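Local coordinates for protein fructose-bisphosphate aldolase (Plasmodium falciparum, PDB 4TR9) that belongs to the class I fructose-bisphosphate aldolase family, folds as a TIM barrel and assembles from four chains, at residues C209-F221 with L259-L272. Numbering follows the deposited sequence. Where two conformers were deposited one is given.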
loop_
_atom_site.group_PDB
_atom_site.type_symbol
_atom_site.label_atom_id
_atom_site.label_comp_id
_atom_site.label_asym_id
_atom_site.label_seq_id
_atom_site.Cartn_x
_atom_site.Cartn_y
_atom_site.Cartn_z
ATOM N N CYS A 209 -9.460 11.299 -18.767
ATOM C CA CYS A 209 -8.551 12.191 -18.058
ATOM C C CYS A 209 -9.002 12.427 -16.620
ATOM O O CYS A 209 -8.178 12.534 -15.715
ATOM C CB CYS A 209 -8.431 13.528 -18.791
ATOM S SG CYS A 209 -7.326 14.716 -17.992
ATOM N N ALA A 210 -10.313 12.503 -16.417
ATOM C CA ALA A 210 -10.869 12.702 -15.083
ATOM C C ALA A 210 -10.579 11.505 -14.184
ATOM O O ALA A 210 -10.165 11.666 -13.035
ATOM C CB ALA A 210 -12.366 12.954 -15.161
ATOM N N VAL A 211 -10.797 10.306 -14.715
ATOM C CA VAL A 211 -10.570 9.077 -13.966
ATOM C C VAL A 211 -9.096 8.920 -13.599
ATOM O O VAL A 211 -8.761 8.548 -12.474
ATOM C CB VAL A 211 -11.031 7.840 -14.762
ATOM C CG1 VAL A 211 -10.708 6.565 -14.004
ATOM C CG2 VAL A 211 -12.519 7.924 -15.057
ATOM N N VAL A 212 -8.221 9.215 -14.555
ATOM C CA VAL A 212 -6.783 9.120 -14.335
ATOM C C VAL A 212 -6.305 10.159 -13.323
ATOM O O VAL A 212 -5.560 9.836 -12.398
ATOM C CB VAL A 212 -5.998 9.295 -15.651
ATOM C CG1 VAL A 212 -4.506 9.402 -15.377
ATOM C CG2 VAL A 212 -6.292 8.143 -16.599
ATOM N N THR A 213 -6.741 11.402 -13.500
ATOM C CA THR A 213 -6.349 12.482 -12.601
ATOM C C THR A 213 -6.819 12.204 -11.178
ATOM O O THR A 213 -6.092 12.446 -10.216
ATOM C CB THR A 213 -6.910 13.838 -13.067
ATOM O OG1 THR A 213 -6.488 14.093 -14.413
ATOM C CG2 THR A 213 -6.417 14.960 -12.167
ATOM N N GLN A 214 -8.035 11.683 -11.053
ATOM C CA GLN A 214 -8.589 11.332 -9.752
ATOM C C GLN A 214 -7.769 10.230 -9.087
ATOM O O GLN A 214 -7.546 10.252 -7.876
ATOM C CB GLN A 214 -10.049 10.897 -9.895
ATOM C CG GLN A 214 -10.697 10.441 -8.598
ATOM C CD GLN A 214 -12.161 10.091 -8.771
ATOM O OE1 GLN A 214 -12.793 10.482 -9.753
ATOM N NE2 GLN A 214 -12.708 9.349 -7.815
ATOM N N LYS A 215 -7.315 9.271 -9.888
ATOM C CA LYS A 215 -6.518 8.158 -9.382
ATOM C C LYS A 215 -5.129 8.621 -8.954
ATOM O O LYS A 215 -4.618 8.202 -7.915
ATOM C CB LYS A 215 -6.402 7.059 -10.440
ATOM C CG LYS A 215 -5.599 5.847 -9.995
ATOM C CD LYS A 215 -5.415 4.861 -11.137
ATOM C CE LYS A 215 -4.640 3.632 -10.691
ATOM N NZ LYS A 215 -5.365 2.862 -9.642
ATOM N N VAL A 216 -4.524 9.486 -9.762
ATOM C CA VAL A 216 -3.193 10.004 -9.470
ATOM C C VAL A 216 -3.199 10.878 -8.219
ATOM O O VAL A 216 -2.372 10.696 -7.325
ATOM C CB VAL A 216 -2.630 10.813 -10.656
ATOM C CG1 VAL A 216 -1.332 11.504 -10.262
ATOM C CG2 VAL A 216 -2.410 9.908 -11.858
ATOM N N LEU A 217 -4.141 11.818 -8.156
ATOM C CA LEU A 217 -4.243 12.727 -7.018
ATOM C C LEU A 217 -4.486 11.981 -5.709
ATOM O O LEU A 217 -4.009 12.397 -4.654
ATOM C CB LEU A 217 -5.353 13.754 -7.250
ATOM C CG LEU A 217 -5.052 14.841 -8.286
ATOM C CD1 LEU A 217 -6.168 15.873 -8.325
ATOM C CD2 LEU A 217 -3.711 15.503 -8.000
ATOM N N SER A 218 -5.229 10.881 -5.780
ATOM C CA SER A 218 -5.489 10.059 -4.605
ATOM C C SER A 218 -4.194 9.462 -4.064
ATOM O O SER A 218 -3.988 9.392 -2.854
ATOM C CB SER A 218 -6.484 8.946 -4.936
ATOM O OG SER A 218 -6.684 8.092 -3.824
ATOM N N CYS A 219 -3.324 9.036 -4.973
ATOM C CA CYS A 219 -2.046 8.446 -4.595
ATOM C C CYS A 219 -1.046 9.517 -4.171
ATOM O O CYS A 219 -0.213 9.288 -3.293
ATOM C CB CYS A 219 -1.477 7.620 -5.750
ATOM S SG CYS A 219 0.042 6.729 -5.350
ATOM N N VAL A 220 -1.134 10.687 -4.799
ATOM C CA VAL A 220 -0.245 11.798 -4.473
ATOM C C VAL A 220 -0.463 12.264 -3.038
ATOM O O VAL A 220 0.482 12.340 -2.254
ATOM C CB VAL A 220 -0.445 12.987 -5.436
ATOM C CG1 VAL A 220 0.207 14.243 -4.877
ATOM C CG2 VAL A 220 0.118 12.657 -6.810
ATOM N N PHE A 221 -1.712 12.564 -2.695
ATOM C CA PHE A 221 -2.042 13.008 -1.345
ATOM C C PHE A 221 -1.815 11.905 -0.318
ATOM O O PHE A 221 -1.480 12.182 0.833
ATOM C CB PHE A 221 -3.488 13.501 -1.279
ATOM C CG PHE A 221 -3.667 14.907 -1.768
ATOM C CD1 PHE A 221 -3.493 15.978 -0.909
ATOM C CD2 PHE A 221 -4.001 15.160 -3.088
ATOM C CE1 PHE A 221 -3.651 17.278 -1.355
ATOM C CE2 PHE A 221 -4.162 16.456 -3.540
ATOM C CZ PHE A 221 -3.987 17.517 -2.672
ATOM N N LEU A 259 -15.700 18.837 -14.964
ATOM C CA LEU A 259 -14.939 17.632 -14.656
ATOM C C LEU A 259 -13.648 17.941 -13.903
ATOM O O LEU A 259 -13.033 17.046 -13.323
ATOM C CB LEU A 259 -14.637 16.862 -15.943
ATOM C CG LEU A 259 -15.867 16.218 -16.589
ATOM C CD1 LEU A 259 -15.623 15.911 -18.052
ATOM C CD2 LEU A 259 -16.262 14.953 -15.842
ATOM N N THR A 260 -13.240 19.206 -13.907
ATOM C CA THR A 260 -12.072 19.625 -13.139
ATOM C C THR A 260 -12.450 19.842 -11.678
ATOM O O THR A 260 -11.757 19.377 -10.773
ATOM C CB THR A 260 -11.445 20.915 -13.703
ATOM O OG1 THR A 260 -10.989 20.682 -15.042
ATOM C CG2 THR A 260 -10.270 21.356 -12.847
ATOM N N VAL A 261 -13.557 20.547 -11.458
ATOM C CA VAL A 261 -14.056 20.795 -10.110
ATOM C C VAL A 261 -14.444 19.488 -9.422
ATOM O O VAL A 261 -14.124 19.275 -8.251
ATOM C CB VAL A 261 -15.269 21.752 -10.123
ATOM C CG1 VAL A 261 -15.944 21.790 -8.761
ATOM C CG2 VAL A 261 -14.836 23.149 -10.544
ATOM N N ARG A 262 -15.121 18.611 -10.158
ATOM C CA ARG A 262 -15.528 17.316 -9.624
ATOM C C ARG A 262 -14.319 16.481 -9.215
ATOM O O ARG A 262 -14.332 15.821 -8.177
ATOM C CB ARG A 262 -16.365 16.547 -10.648
ATOM C CG ARG A 262 -16.970 15.262 -10.102
ATOM C CD ARG A 262 -17.637 14.447 -11.194
ATOM N NE ARG A 262 -16.661 13.758 -12.032
ATOM C CZ ARG A 262 -16.980 12.938 -13.027
ATOM N NH1 ARG A 262 -16.026 12.351 -13.738
ATOM N NH2 ARG A 262 -18.253 12.703 -13.312
ATOM N N THR A 263 -13.273 16.519 -10.035
ATOM C CA THR A 263 -12.059 15.756 -9.768
ATOM C C THR A 263 -11.358 16.248 -8.504
ATOM O O THR A 263 -10.871 15.450 -7.701
ATOM C CB THR A 263 -11.076 15.833 -10.952
ATOM O OG1 THR A 263 -11.738 15.416 -12.152
ATOM C CG2 THR A 263 -9.868 14.940 -10.706
ATOM N N LEU A 264 -11.318 17.565 -8.329
ATOM C CA LEU A 264 -10.655 18.163 -7.176
ATOM C C LEU A 264 -11.439 17.934 -5.889
ATOM O O LEU A 264 -10.858 17.638 -4.845
ATOM C CB LEU A 264 -10.446 19.662 -7.399
ATOM C CG LEU A 264 -9.475 20.046 -8.518
ATOM C CD1 LEU A 264 -9.357 21.558 -8.630
ATOM C CD2 LEU A 264 -8.111 19.411 -8.287
ATOM N N ARG A 265 -12.760 18.071 -5.967
ATOM C CA ARG A 265 -13.615 17.891 -4.799
ATOM C C ARG A 265 -13.575 16.454 -4.287
ATOM O O ARG A 265 -13.772 16.206 -3.099
ATOM C CB ARG A 265 -15.056 18.292 -5.120
ATOM C CG ARG A 265 -15.257 19.788 -5.301
ATOM C CD ARG A 265 -16.717 20.124 -5.552
ATOM N NE ARG A 265 -17.574 19.690 -4.453
ATOM C CZ ARG A 265 -17.828 20.420 -3.372
ATOM N NH1 ARG A 265 -18.621 19.946 -2.421
ATOM N NH2 ARG A 265 -17.288 21.624 -3.239
ATOM N N ARG A 266 -13.311 15.514 -5.187
ATOM C CA ARG A 266 -13.268 14.101 -4.823
ATOM C C ARG A 266 -11.927 13.685 -4.222
ATOM O O ARG A 266 -11.822 12.617 -3.620
ATOM C CB ARG A 266 -13.564 13.226 -6.044
ATOM C CG ARG A 266 -15.021 13.203 -6.478
ATOM C CD ARG A 266 -15.194 12.339 -7.720
ATOM N NE ARG A 266 -16.589 12.235 -8.141
ATOM C CZ ARG A 266 -16.992 11.585 -9.228
ATOM N NH1 ARG A 266 -18.280 11.540 -9.536
ATOM N NH2 ARG A 266 -16.106 10.983 -10.009
ATOM N N THR A 267 -10.905 14.520 -4.381
ATOM C CA THR A 267 -9.550 14.109 -4.022
ATOM C C THR A 267 -8.808 15.067 -3.088
ATOM O O THR A 267 -7.996 14.630 -2.272
ATOM C CB THR A 267 -8.687 13.917 -5.288
ATOM O OG1 THR A 267 -8.704 15.119 -6.067
ATOM C CG2 THR A 267 -9.219 12.769 -6.132
ATOM N N VAL A 268 -9.081 16.364 -3.203
ATOM C CA VAL A 268 -8.292 17.369 -2.491
ATOM C C VAL A 268 -8.944 17.862 -1.199
ATOM O O VAL A 268 -9.973 18.535 -1.237
ATOM C CB VAL A 268 -8.016 18.597 -3.386
ATOM C CG1 VAL A 268 -7.176 19.616 -2.635
ATOM C CG2 VAL A 268 -7.326 18.175 -4.674
ATOM N N PRO A 269 -8.331 17.536 -0.048
ATOM C CA PRO A 269 -8.808 17.998 1.261
ATOM C C PRO A 269 -8.757 19.520 1.389
ATOM O O PRO A 269 -7.808 20.138 0.906
ATOM C CB PRO A 269 -7.836 17.337 2.246
ATOM C CG PRO A 269 -7.258 16.182 1.500
ATOM C CD PRO A 269 -7.171 16.639 0.078
ATOM N N PRO A 270 -9.773 20.115 2.037
ATOM C CA PRO A 270 -9.924 21.565 2.212
ATOM C C PRO A 270 -8.772 22.229 2.968
ATOM O O PRO A 270 -8.654 23.455 2.921
ATOM C CB PRO A 270 -11.223 21.685 3.014
ATOM C CG PRO A 270 -11.974 20.444 2.701
ATOM C CD PRO A 270 -10.929 19.380 2.575
ATOM N N ALA A 271 -7.949 21.442 3.654
ATOM C CA ALA A 271 -6.803 21.981 4.383
ATOM C C ALA A 271 -5.825 22.657 3.431
ATOM O O ALA A 271 -5.123 23.595 3.806
ATOM C CB ALA A 271 -6.104 20.886 5.166
ATOM N N LEU A 272 -5.779 22.166 2.197
ATOM C CA LEU A 272 -4.975 22.790 1.160
ATOM C C LEU A 272 -5.564 24.157 0.836
ATOM O O LEU A 272 -6.709 24.252 0.396
ATOM C CB LEU A 272 -4.923 21.911 -0.090
ATOM C CG LEU A 272 -3.786 22.187 -1.074
ATOM C CD1 LEU A 272 -2.454 21.751 -0.482
ATOM C CD2 LEU A 272 -4.040 21.491 -2.398
HETATM O O HOH W 1 -13.387 12.729 -11.239
#
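Phe221 meets the chain that follows helix 253-267 through mostly apolar contacts. Pro269 lies over one ring face in a CH-pi contact, its CD 4.1 Å from the centroid of the Phe221 ring. The carbonyl O of Thr267 sits over the same face, near the rim. CD2 of Leu272 arrives at the ring edge, and both methyls of Val268 touch the far end of the ring.

Between the helices, small side chains interleave. The CG2 methyls of Thr213 and Thr263 meet at 3.7 Å. With Thr263 OG1 beside the backbone N (chi1 -55°), CG2 falls anti to that N and comes against the backbone of Gln214. Ala210 CB rests on OG1 of Thr263 and on the edge of the Arg262 guanidinium. Leu217 CD1 reaches CD2 of Leu264 at 4.0 Å and lies 3.5 Å from OG1 of Thr267. That hydroxyl donates back to Thr263 O at 2.7 Å, one turn earlier.

Polar contacts line one side. Arg266 NH2 gives a weak hydrogen bond of 3.4 Å to Gln214 OE1, which lies in the guanidinium plane. The amide plane is turned 66° from it. A water donates to Gln214 OE1 at 2.8 Å and to Thr263 OG1, bridging the helices. The stronger partner of Arg266 is Glu232 of the second subunit, a salt bridge at NE.

Leu217, Phe221, Val268 and Leu272 all pack on Leu236 of strand 235-236. Two neighbouring outer helices, nearly parallel at 26° and backed by a barrel strand, are characteristic of the TIM barrel.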